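PDB 6PYT: pyocin sheath PA0622 from Pseudomonas aeruginosa, which probably builds the contractile sheath around the tube of a pyocin, a phage-tail-like bacteriocin. Local coordinates for residues Ser24-Leu29 with Phe121-Arg126; Pro46-Ser51 with Gln77-Ala82; Cys69-Asn74 with Ser201-Gly206. All coordinates share one frame; numbering follows the deposited sequence.

In the fold
The chain first enters the central sheet as strand 21-33, then lays down strand 46-49 at its edge. After helix 64-73 it returns as strand 76-86, and contact 2 closes this short loop with an antiparallel pairing. Contact 1 closes a longer one, bringing 121-126 across 24-29 just before the chain joins the sheet again at 127-129; contact 2 is nested inside it. Contact 3 closes the longest loop, bringing 201-206 back to 69-74, and crosses both others. Ile27 and Leu29 of contact 1 touch Ile72 of contact 3, while Leu49 of contact 2 lies against Cys69 and Tyr73, so sheet and helices share one core.

Contact 1 of 3, residues Ser24-Leu29 with Phe121-Arg126; sequences SSVIGL and FNAQPR
The entry of a loop into the central sheet brings Pro125 and Arg126 against Val26 of strand 21-33. The loop runs across the strand, the touching parts lying 90° apart. Val26 makes the largest share of the contact, with its CB directed at the loop, and its two methyls go to successive parts of it. A chi1 of -70° sets CG1 beside the backbone N, where it meets the methyl of Ala123 (Val26 CG1 to Ala123 CB, 3.8 Å). It sets CG2 between the backbone N and the carbonyl carbon, against the peptide that joins Gln124 to Pro125; Val26 CG2 is 3.7 Å from Pro125 CA. Further along the strand the ring of Pro125 comes down on bare backbone, its CB 3.7 Å from Gly28 N.

This is the point where a parallel strand is added to the mixed sheet of an alpha/beta core. Arg126 N gives a weak hydrogen bond to Val26 O (3.1 Å), and directly beyond it Gly28 pairs with Leu127 and Val129 of strand 127-129. On its other edge strand 21-33 is bonded through Ile27 to Val79 and Val81, which makes it an interior strand.

The Arg126 side chain turns away from the strand. Bends at chi2 and chi3 fold it back over its own loop, and Arg126 NE donates to Gln124 O (3.3 Å, 158° at the hydrogen). The oxygen lies close to the guanidinium plane, whereas NE stands above the plane of the carbonyl. The side chain also touches Leu289 of helix 281-295.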
loop_
_atom_site.group_PDB
_atom_site.type_symbol
_atom_site.label_atom_id
_atom_site.label_comp_id
_atom_site.label_asym_id
_atom_site.label_seq_id
_atom_site.Cartn_x
_atom_site.Cartn_y
_atom_site.Cartn_z
ATOM N N SER B 24 -38.779 15.461 -33.880
ATOM C CA SER B 24 -38.991 16.894 -34.020
ATOM C C SER B 24 -39.583 17.285 -35.363
ATOM O O SER B 24 -40.011 18.432 -35.519
ATOM C CB SER B 24 -37.676 17.654 -33.820
ATOM O OG SER B 24 -37.191 17.500 -32.498
ATOM N N SER B 25 -39.606 16.376 -36.330
ATOM C CA SER B 25 -40.137 16.699 -37.643
ATOM C C SER B 25 -41.655 16.818 -37.597
ATOM O O SER B 25 -42.329 16.155 -36.807
ATOM C CB SER B 25 -39.730 15.635 -38.656
ATOM O OG SER B 25 -40.307 15.896 -39.916
ATOM N N VAL B 26 -42.188 17.684 -38.454
ATOM C CA VAL B 26 -43.623 17.906 -38.570
ATOM C C VAL B 26 -44.093 17.363 -39.910
ATOM O O VAL B 26 -43.354 17.397 -40.898
ATOM C CB VAL B 26 -43.980 19.392 -38.399
ATOM C CG1 VAL B 26 -43.758 19.810 -36.989
ATOM C CG2 VAL B 26 -43.078 20.210 -39.224
ATOM N N ILE B 27 -45.314 16.835 -39.931
ATOM C CA ILE B 27 -45.845 16.073 -41.058
ATOM C C ILE B 27 -47.201 16.648 -41.427
ATOM O O ILE B 27 -48.051 16.860 -40.564
ATOM C CB ILE B 27 -45.964 14.573 -40.716
ATOM C CG1 ILE B 27 -44.584 13.961 -40.493
ATOM C CG2 ILE B 27 -46.680 13.810 -41.796
ATOM C CD1 ILE B 27 -44.619 12.583 -39.931
ATOM N N GLY B 28 -47.407 16.912 -42.730
ATOM C CA GLY B 28 -48.664 17.420 -43.215
ATOM C C GLY B 28 -49.506 16.307 -43.791
ATOM O O GLY B 28 -49.132 15.682 -44.783
ATOM N N LEU B 29 -50.658 16.070 -43.176
ATOM C CA LEU B 29 -51.490 14.920 -43.472
ATOM C C LEU B 29 -52.853 15.390 -43.955
ATOM O O LEU B 29 -53.370 16.411 -43.499
ATOM C CB LEU B 29 -51.632 14.032 -42.228
ATOM C CG LEU B 29 -52.101 12.582 -42.307
ATOM C CD1 LEU B 29 -51.468 11.823 -41.185
ATOM C CD2 LEU B 29 -53.587 12.460 -42.187
ATOM N N PHE B 121 -50.047 26.853 -35.576
ATOM C CA PHE B 121 -49.536 25.922 -34.586
ATOM C C PHE B 121 -48.026 25.952 -34.419
ATOM O O PHE B 121 -47.514 25.161 -33.621
ATOM C CB PHE B 121 -49.954 24.493 -34.945
ATOM C CG PHE B 121 -51.427 24.287 -35.009
ATOM C CD1 PHE B 121 -52.186 24.251 -33.855
ATOM C CD2 PHE B 121 -52.050 24.106 -36.227
ATOM C CE1 PHE B 121 -53.546 24.058 -33.918
ATOM C CE2 PHE B 121 -53.397 23.910 -36.296
ATOM C CZ PHE B 121 -54.151 23.888 -35.140
ATOM N N ASN B 122 -47.312 26.836 -35.126
ATOM C CA ASN B 122 -45.842 26.884 -35.191
ATOM C C ASN B 122 -45.272 25.537 -35.639
ATOM O O ASN B 122 -44.356 24.979 -35.033
ATOM C CB ASN B 122 -45.223 27.330 -33.861
ATOM C CG ASN B 122 -43.785 27.782 -34.004
ATOM O OD1 ASN B 122 -43.282 27.937 -35.111
ATOM N ND2 ASN B 122 -43.097 27.920 -32.882
ATOM N N ALA B 123 -45.846 24.999 -36.711
ATOM C CA ALA B 123 -45.433 23.703 -37.249
ATOM C C ALA B 123 -45.550 23.772 -38.767
ATOM O O ALA B 123 -46.611 23.494 -39.323
ATOM C CB ALA B 123 -46.276 22.581 -36.667
ATOM N N GLN B 124 -44.456 24.134 -39.430
ATOM C CA GLN B 124 -44.443 24.262 -40.878
ATOM C C GLN B 124 -44.067 22.925 -41.492
ATOM O O GLN B 124 -42.890 22.543 -41.427
ATOM C CB GLN B 124 -43.455 25.324 -41.306
ATOM C CG GLN B 124 -43.430 25.548 -42.786
ATOM C CD GLN B 124 -42.443 26.601 -43.177
ATOM O OE1 GLN B 124 -41.723 27.131 -42.334
ATOM N NE2 GLN B 124 -42.400 26.921 -44.457
ATOM N N PRO B 125 -44.997 22.224 -42.153
ATOM C CA PRO B 125 -44.840 20.786 -42.441
ATOM C C PRO B 125 -43.700 20.479 -43.401
ATOM O O PRO B 125 -43.709 20.904 -44.556
ATOM C CB PRO B 125 -46.192 20.405 -43.051
ATOM C CG PRO B 125 -47.122 21.420 -42.563
ATOM C CD PRO B 125 -46.348 22.690 -42.494
ATOM N N ARG B 126 -42.716 19.733 -42.903
ATOM C CA ARG B 126 -41.573 19.290 -43.687
ATOM C C ARG B 126 -41.845 18.002 -44.443
ATOM O O ARG B 126 -41.026 17.604 -45.275
ATOM C CB ARG B 126 -40.357 19.071 -42.783
ATOM C CG ARG B 126 -39.893 20.276 -41.971
ATOM C CD ARG B 126 -39.251 21.367 -42.804
ATOM N NE ARG B 126 -40.208 22.344 -43.301
ATOM C CZ ARG B 126 -39.916 23.277 -44.198
ATOM N NH1 ARG B 126 -38.693 23.362 -44.693
ATOM N NH2 ARG B 126 -40.848 24.127 -44.598
#

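Contact 2 of 3, residues Pro46-Ser51 with Gln77-Ala82; sequences PVLLTS and QAVIVA
Leu48 of strand 46-49 leans across to strand 76-86 and sets its CD1 against the CG1 branch of Val79, 3.7 Å away. Its nearest backbone neighbour, Val81, faces it as a non-hydrogen-bonded pair, but the side chain slants along the strand instead, with CG anti to the backbone N (chi1 178°). Val81 is met instead by Pro46, two residues before Leu48: Pro46 CB rests 3.7 Å from Val81 CG1. On the side of Leu48 and Val81 the contacts thus alternate, Pro46 with Val81 and Leu48 with Val79, and the ring of Phe121 covers Leu48 from the loop after strand 109-110.

The other face has Val47, Leu49, Ile80 and Ala82. Leu49 and Ile80 stand side by side as a hydrogen-bonded pair, CB to CB 4.1 Å. The end of Leu49 swings the other way, over the low spot made by the small Ala82, where Leu49 CD2 comes to 4.3 Å of Ala82 CB. Cys69 and Tyr73 of helix 64-73 touch Leu49, and Ile72 of the same helix lies on Ile80.

Between the two faces the antiparallel ladder is made by two pairs of backbone bonds. Val47 and Ala82 bond to each other both ways, with Ala82 N to Val47 O (3.1 Å) nearly straight at 170°. Leu49 and Ile80 do the same, and Leu49 N to Ile80 O (2.9 Å) is the more bent, at 134°. The side chains that meet across the ladder are apolar, so their fit rests on shape, while the polar bonds are all main chain.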
loop_
_atom_site.group_PDB
_atom_site.type_symbol
_atom_site.label_atom_id
_atom_site.label_comp_id
_atom_site.label_asym_id
_atom_site.label_seq_id
_atom_site.Cartn_x
_atom_site.Cartn_y
_atom_site.Cartn_z
ATOM N N PRO B 46 -57.004 22.726 -40.180
ATOM C CA PRO B 46 -55.897 21.906 -39.686
ATOM C C PRO B 46 -55.836 21.906 -38.171
ATOM O O PRO B 46 -56.155 22.898 -37.514
ATOM C CB PRO B 46 -54.663 22.580 -40.294
ATOM C CG PRO B 46 -55.081 23.972 -40.542
ATOM C CD PRO B 46 -56.530 23.924 -40.888
ATOM N N VAL B 47 -55.446 20.762 -37.619
ATOM C CA VAL B 47 -55.306 20.570 -36.180
ATOM C C VAL B 47 -53.951 19.934 -35.901
ATOM O O VAL B 47 -53.461 19.125 -36.695
ATOM C CB VAL B 47 -56.458 19.713 -35.613
ATOM C CG1 VAL B 47 -57.743 20.511 -35.580
ATOM C CG2 VAL B 47 -56.688 18.513 -36.487
ATOM N N LEU B 48 -53.328 20.321 -34.790
ATOM C CA LEU B 48 -52.029 19.777 -34.407
ATOM C C LEU B 48 -52.218 18.544 -33.539
ATOM O O LEU B 48 -52.971 18.569 -32.562
ATOM C CB LEU B 48 -51.171 20.820 -33.682
ATOM C CG LEU B 48 -49.790 20.400 -33.156
ATOM C CD1 LEU B 48 -48.760 21.455 -33.398
ATOM C CD2 LEU B 48 -49.826 20.163 -31.652
ATOM N N LEU B 49 -51.497 17.483 -33.879
ATOM C CA LEU B 49 -51.654 16.174 -33.267
ATOM C C LEU B 49 -50.334 15.744 -32.656
ATOM O O LEU B 49 -49.280 15.900 -33.278
ATOM C CB LEU B 49 -52.113 15.149 -34.301
ATOM C CG LEU B 49 -53.599 14.922 -34.560
ATOM C CD1 LEU B 49 -54.293 16.128 -35.062
ATOM C CD2 LEU B 49 -53.687 13.876 -35.618
ATOM N N THR B 50 -50.393 15.225 -31.428
ATOM C CA THR B 50 -49.224 14.672 -30.760
ATOM C C THR B 50 -49.452 13.276 -30.199
ATOM O O THR B 50 -48.561 12.755 -29.521
ATOM C CB THR B 50 -48.763 15.580 -29.608
ATOM O OG1 THR B 50 -49.808 15.691 -28.634
ATOM C CG2 THR B 50 -48.368 16.972 -30.094
ATOM N N SER B 51 -50.607 12.659 -30.439
ATOM C CA SER B 51 -50.921 11.385 -29.807
ATOM C C SER B 51 -51.946 10.638 -30.643
ATOM O O SER B 51 -52.676 11.232 -31.438
ATOM C CB SER B 51 -51.466 11.583 -28.389
ATOM O OG SER B 51 -50.498 12.145 -27.525
ATOM N N GLN B 77 -43.051 9.544 -32.533
ATOM C CA GLN B 77 -43.997 10.392 -31.814
ATOM C C GLN B 77 -43.911 11.799 -32.405
ATOM O O GLN B 77 -43.408 12.749 -31.806
ATOM C CB GLN B 77 -43.698 10.367 -30.322
ATOM C CG GLN B 77 -44.753 10.992 -29.436
ATOM C CD GLN B 77 -44.367 10.945 -27.975
ATOM O OE1 GLN B 77 -43.288 10.472 -27.622
ATOM N NE2 GLN B 77 -45.244 11.442 -27.115
ATOM N N ALA B 78 -44.410 11.909 -33.628
ATOM C CA ALA B 78 -44.199 13.081 -34.455
ATOM C C ALA B 78 -45.343 14.070 -34.299
ATOM O O ALA B 78 -46.408 13.759 -33.767
ATOM C CB ALA B 78 -44.052 12.676 -35.918
ATOM N N VAL B 79 -45.106 15.278 -34.772
ATOM C CA VAL B 79 -46.117 16.322 -34.784
ATOM C C VAL B 79 -46.789 16.301 -36.145
ATOM O O VAL B 79 -46.115 16.332 -37.178
ATOM C CB VAL B 79 -45.489 17.691 -34.490
ATOM C CG1 VAL B 79 -46.507 18.785 -34.656
ATOM C CG2 VAL B 79 -44.921 17.714 -33.094
ATOM N N ILE B 80 -48.114 16.212 -36.158
ATOM C CA ILE B 80 -48.866 16.058 -37.395
ATOM C C ILE B 80 -49.877 17.186 -37.493
ATOM O O ILE B 80 -50.800 17.272 -36.676
ATOM C CB ILE B 80 -49.570 14.698 -37.471
ATOM C CG1 ILE B 80 -48.557 13.562 -37.433
ATOM C CG2 ILE B 80 -50.372 14.600 -38.736
ATOM C CD1 ILE B 80 -49.175 12.223 -37.192
ATOM N N VAL B 81 -49.707 18.046 -38.489
ATOM C CA VAL B 81 -50.738 18.991 -38.892
ATOM C C VAL B 81 -51.642 18.253 -39.871
ATOM O O VAL B 81 -51.250 17.978 -41.005
ATOM C CB VAL B 81 -50.133 20.250 -39.519
ATOM C CG1 VAL B 81 -51.210 21.153 -40.059
ATOM C CG2 VAL B 81 -49.311 20.986 -38.491
ATOM N N ALA B 82 -52.842 17.907 -39.428
ATOM C CA ALA B 82 -53.748 17.072 -40.197
ATOM C C ALA B 82 -54.983 17.859 -40.605
ATOM O O ALA B 82 -55.546 18.601 -39.800
ATOM C CB ALA B 82 -54.151 15.839 -39.393
#

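Contact 3 of 3, residues Cys69-Asn74 with Ser201-Gly206; sequences CEAIYN and SAYAAG
Ala71 of helix 64-73 points its methyl straight into the face of the Tyr203 ring on helix 201-214. This is a CH-pi contact: Ala71 CB sits 3.5 Å from the ring centroid, 12° off the normal, and so almost over the centre. The CB of Tyr203 itself is directed away from helix 64-73. Its chi1 of -66°, with CG beside the backbone N, brings the ring back along the side of the helix until one face lies over the alanine. Ile226 and Val229 also touch this tyrosine.

The remaining side-chain contacts are small: aliphatic carbons meet each other and, at Ile72, a backbone carbonyl. Ala71 CB also meets Ala202 CB at 3.7 Å, methyl to methyl. Ile72 lies alongside with both branches in use: Ile72 CG1, beside its backbone N, comes to 3.3 Å from Ala202 O and 4.1 Å from Ala202 CB, and CG2 rests 3.8 Å from Gly206 CA, in a residue with no side chain. One helical turn separates Ala202 from Gly206, so the two make a low strip on which Ile72 can lie. Ile72 also touches Ile27, Leu29 and Ile80 of the sheet.

No hydrogen bond passes between the two segments; within each helix the backbone bonds run along its own turns, as in Tyr73 N to Cys69 O (3.1 Å) and Gly206 N to Ala202 O (3.1 Å).

The axes of the two short segments approach to 7.7 Å and cross at -30°, the helices running in roughly the same direction. Such closeness is characteristic of helices that meet through alanine and glycine spaced one turn apart, here within the helical layer over the sheet of an alpha/beta core.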
loop_
_atom_site.group_PDB
_atom_site.type_symbol
_atom_site.label_atom_id
_atom_site.label_comp_id
_atom_site.label_asym_id
_atom_site.label_seq_id
_atom_site.Cartn_x
_atom_site.Cartn_y
_atom_site.Cartn_z
ATOM N N CYS B 69 -52.697 8.301 -39.107
ATOM C CA CYS B 69 -52.002 8.801 -37.931
ATOM C C CYS B 69 -51.517 7.674 -37.034
ATOM O O CYS B 69 -50.484 7.819 -36.379
ATOM C CB CYS B 69 -52.909 9.743 -37.150
ATOM S SG CYS B 69 -53.329 11.223 -38.059
ATOM N N GLU B 70 -52.239 6.553 -36.987
ATOM C CA GLU B 70 -51.712 5.368 -36.319
ATOM C C GLU B 70 -50.502 4.816 -37.059
ATOM O O GLU B 70 -49.586 4.270 -36.435
ATOM C CB GLU B 70 -52.804 4.304 -36.205
ATOM N N ALA B 71 -50.464 4.987 -38.381
ATOM C CA ALA B 71 -49.328 4.556 -39.182
ATOM C C ALA B 71 -48.064 5.345 -38.890
ATOM O O ALA B 71 -46.965 4.845 -39.142
ATOM C CB ALA B 71 -49.667 4.678 -40.662
ATOM N N ILE B 72 -48.188 6.562 -38.378
ATOM C CA ILE B 72 -47.022 7.376 -38.064
ATOM C C ILE B 72 -46.605 7.199 -36.614
ATOM O O ILE B 72 -45.416 7.096 -36.307
ATOM C CB ILE B 72 -47.331 8.846 -38.402
ATOM C CG1 ILE B 72 -47.628 8.977 -39.890
ATOM C CG2 ILE B 72 -46.175 9.740 -38.050
ATOM C CD1 ILE B 72 -48.171 10.308 -40.283
ATOM N N TYR B 73 -47.574 7.105 -35.711
ATOM C CA TYR B 73 -47.299 7.004 -34.287
ATOM C C TYR B 73 -46.775 5.640 -33.865
ATOM O O TYR B 73 -46.309 5.505 -32.732
ATOM C CB TYR B 73 -48.568 7.358 -33.524
ATOM C CG TYR B 73 -48.868 8.830 -33.562
ATOM C CD1 TYR B 73 -47.844 9.750 -33.627
ATOM C CD2 TYR B 73 -50.171 9.295 -33.614
ATOM C CE1 TYR B 73 -48.099 11.086 -33.675
ATOM C CE2 TYR B 73 -50.437 10.641 -33.683
ATOM C CZ TYR B 73 -49.395 11.529 -33.703
ATOM O OH TYR B 73 -49.640 12.875 -33.765
ATOM N N ASN B 74 -46.826 4.635 -34.735
ATOM C CA ASN B 74 -46.166 3.376 -34.431
ATOM C C ASN B 74 -44.662 3.450 -34.617
ATOM O O ASN B 74 -43.950 2.561 -34.142
ATOM C CB ASN B 74 -46.714 2.251 -35.306
ATOM C CG ASN B 74 -48.144 1.909 -34.981
ATOM O OD1 ASN B 74 -48.554 1.939 -33.825
ATOM N ND2 ASN B 74 -48.912 1.563 -36.003
ATOM N N SER B 201 -48.025 5.402 -47.667
ATOM C CA SER B 201 -47.402 6.718 -47.674
ATOM C C SER B 201 -47.185 7.223 -46.261
ATOM O O SER B 201 -46.177 7.875 -45.978
ATOM C CB SER B 201 -48.260 7.707 -48.448
ATOM O OG SER B 201 -48.369 7.336 -49.794
ATOM N N ALA B 202 -48.122 6.927 -45.362
ATOM C CA ALA B 202 -47.975 7.365 -43.984
ATOM C C ALA B 202 -46.937 6.540 -43.240
ATOM O O ALA B 202 -46.334 7.031 -42.285
ATOM C CB ALA B 202 -49.321 7.298 -43.276
ATOM N N TYR B 203 -46.720 5.293 -43.657
ATOM C CA TYR B 203 -45.671 4.485 -43.048
ATOM C C TYR B 203 -44.292 4.951 -43.476
ATOM O O TYR B 203 -43.324 4.786 -42.728
ATOM C CB TYR B 203 -45.862 3.019 -43.411
ATOM C CG TYR B 203 -47.105 2.422 -42.821
ATOM C CD1 TYR B 203 -47.118 1.957 -41.522
ATOM C CD2 TYR B 203 -48.269 2.340 -43.561
ATOM C CE1 TYR B 203 -48.254 1.416 -40.978
ATOM C CE2 TYR B 203 -49.410 1.806 -43.026
ATOM C CZ TYR B 203 -49.396 1.343 -41.737
ATOM O OH TYR B 203 -50.536 0.806 -41.200
ATOM N N ALA B 204 -44.180 5.519 -44.678
ATOM C CA ALA B 204 -42.926 6.139 -45.081
ATOM C C ALA B 204 -42.673 7.412 -44.293
ATOM O O ALA B 204 -41.543 7.665 -43.864
ATOM C CB ALA B 204 -42.941 6.436 -46.576
ATOM N N ALA B 205 -43.717 8.214 -44.075
ATOM C CA ALA B 205 -43.551 9.510 -43.427
ATOM C C ALA B 205 -43.256 9.377 -41.945
ATOM O O ALA B 205 -42.610 10.254 -41.368
ATOM C CB ALA B 205 -44.796 10.363 -43.637
ATOM N N GLY B 206 -43.725 8.306 -41.307
ATOM C CA GLY B 206 -43.358 8.080 -39.922
ATOM C C GLY B 206 -41.922 7.637 -39.776
ATOM O O GLY B 206 -41.269 7.952 -38.782
#